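Local atomic coordinates of 2-(3-amino-3-carboxypropyl)histidine synthase (Pyrococcus horikoshii, PDB entry 3LZD), a protein that catalyses the first step of diphthamide biosynthesis, transferring the 3-amino-3-carboxypropyl group of S-adenosyl-L-methionine to a histidine of elongation factor 2 with a [4Fe-4S] cluster. Residues S188-P193 against G362-D367. Residues are numbered along the deposited sequence; the frame is centred on the assembly and turned at random.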
# COMPACT_ATOMS: atom_id res chain seq x y z
N SER A 188 18.71 -10.68 -16.37
CA SER A 188 18.57 -9.24 -16.11
C SER A 188 17.95 -8.87 -14.77
O SER A 188 18.00 -7.72 -14.35
CB SER A 188 17.79 -8.57 -17.24
OG SER A 188 16.59 -9.27 -17.47
N ARG A 189 17.35 -9.86 -14.11
CA ARG A 189 16.76 -9.63 -12.80
C ARG A 189 17.89 -9.69 -11.73
O ARG A 189 17.74 -9.18 -10.61
CB ARG A 189 15.69 -10.69 -12.52
CG ARG A 189 14.68 -10.27 -11.48
CD ARG A 189 13.57 -11.29 -11.30
NE ARG A 189 12.71 -10.87 -10.21
CZ ARG A 189 11.85 -9.85 -10.29
NH1 ARG A 189 11.73 -9.18 -11.43
NH2 ARG A 189 11.16 -9.49 -9.22
N ILE A 190 19.02 -10.29 -12.11
CA ILE A 190 20.19 -10.45 -11.23
C ILE A 190 21.21 -9.32 -11.47
O ILE A 190 21.32 -8.81 -12.59
CB ILE A 190 20.85 -11.84 -11.47
CG1 ILE A 190 19.85 -12.96 -11.13
CG2 ILE A 190 22.15 -11.98 -10.68
CD1 ILE A 190 19.31 -12.90 -9.68
N SER A 191 21.94 -8.94 -10.43
CA SER A 191 22.94 -7.86 -10.51
C SER A 191 24.40 -8.32 -10.71
O SER A 191 25.19 -7.61 -11.35
CB SER A 191 22.88 -7.00 -9.24
OG SER A 191 21.54 -6.58 -8.97
N TRP A 192 24.75 -9.48 -10.15
CA TRP A 192 26.11 -9.98 -10.26
C TRP A 192 26.12 -11.50 -10.44
O TRP A 192 25.23 -12.19 -9.96
CB TRP A 192 26.89 -9.71 -8.97
CG TRP A 192 26.89 -8.32 -8.46
CD1 TRP A 192 27.70 -7.29 -8.86
CD2 TRP A 192 26.09 -7.81 -7.39
NE1 TRP A 192 27.45 -6.17 -8.09
CE2 TRP A 192 26.47 -6.46 -7.18
CE3 TRP A 192 25.09 -8.37 -6.58
CZ2 TRP A 192 25.88 -5.66 -6.20
CZ3 TRP A 192 24.51 -7.57 -5.60
CH2 TRP A 192 24.91 -6.23 -5.42
N PRO A 193 27.14 -12.04 -11.14
CA PRO A 193 27.20 -13.50 -11.33
C PRO A 193 27.22 -14.18 -9.94
O PRO A 193 27.87 -13.67 -9.00
CB PRO A 193 28.52 -13.69 -12.08
CG PRO A 193 28.72 -12.35 -12.81
CD PRO A 193 28.29 -11.36 -11.76
N GLY A 362 15.65 -11.25 -18.91
CA GLY A 362 16.31 -11.60 -20.16
C GLY A 362 17.82 -11.55 -20.03
O GLY A 362 18.35 -11.46 -18.92
N PRO A 363 18.56 -11.63 -21.14
CA PRO A 363 20.03 -11.59 -21.09
C PRO A 363 20.49 -10.28 -20.47
O PRO A 363 19.87 -9.25 -20.69
CB PRO A 363 20.43 -11.70 -22.56
CG PRO A 363 19.31 -12.57 -23.14
CD PRO A 363 18.07 -11.96 -22.49
N ARG A 364 21.55 -10.32 -19.68
CA ARG A 364 22.09 -9.11 -19.03
C ARG A 364 23.45 -8.87 -19.67
O ARG A 364 24.36 -9.70 -19.55
CB ARG A 364 22.27 -9.32 -17.52
CG ARG A 364 22.67 -8.07 -16.75
CD ARG A 364 22.91 -8.31 -15.24
NE ARG A 364 24.15 -9.03 -14.96
CZ ARG A 364 24.21 -10.28 -14.50
NH1 ARG A 364 23.10 -10.96 -14.27
NH2 ARG A 364 25.38 -10.85 -14.27
N GLU A 365 23.59 -7.73 -20.35
CA GLU A 365 24.84 -7.39 -21.04
C GLU A 365 26.02 -7.10 -20.11
O GLU A 365 27.16 -7.38 -20.46
CB GLU A 365 24.62 -6.20 -21.98
N SER A 366 25.75 -6.53 -18.94
CA SER A 366 26.84 -6.23 -18.01
C SER A 366 26.47 -6.52 -16.56
O SER A 366 25.34 -6.91 -16.26
CB SER A 366 27.27 -4.77 -18.14
OG SER A 366 26.17 -3.90 -18.00
N ASP A 367 27.44 -6.33 -15.67
CA ASP A 367 27.23 -6.58 -14.25
C ASP A 367 27.32 -5.27 -13.48
O ASP A 367 28.08 -4.39 -13.83
CB ASP A 367 28.31 -7.53 -13.69
CG ASP A 367 28.44 -8.80 -14.49
OD1 ASP A 367 27.44 -9.29 -15.05
OD2 ASP A 367 29.58 -9.33 -14.55
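S188 and G362 are joined by two short but bent hydrogen bonds, one from each backbone nitrogen. S188 N donates to G362 O at 2.7 Å, lying in the carbonyl plane. In return G362 N donates to S188 OG at 2.6 Å. The serine hydroxyl reaches it because chi1 of 51° holds OG between its own backbone N and carbonyl carbon, and amide and hydroxyl thus meet the same glycine. Further along, the R364 side chain passes from S188 CA, near its CB, to I190 O and P193 N at its far end, crossing the I190 side chain at a slant. R364 CD comes within 3.1 Å of I190 O. The chain leaves the backbone extended and then bends at chi3 (73°), which brings the guanidinium against I190 O, S191 O and P193 N. S191 O sits 3.9 Å above one guanidinium face, while R364 NH1 approaches I190 CB. Within its own segment R364 NH2 forms a salt bridge with D367 OD1 at 2.7 Å; the N-H...O angle is 165°, and OD1 lies in the guanidinium plane but is approached from above its own carboxylate. R364 NE adds a weak bond to S366 O. The D367 carboxylate in turn lies against the P193 ring, D367 OD2 being 3.6 Å from P193 CG. R185 O and D187 O accept from R364 NH2 and NH1, and R185 pairs with D367 OD1 as well. Two irregular loops, one following strand 180-182 and the other leading to strand 373-375, are thus joined beside the cluster site, where R189 points away from 362-367 and touches the iron-sulfur cluster. The hydrogen bonding between them sits at the S188 end; elsewhere R364 and D367 meet loop 188-193 by packing and close carbonyl approach. The salt bridge and the bonds to R185 O, D187 O and S366 O probably hold the guanidinium in place, and the surrounding carbonyl oxygens suit its positive charge.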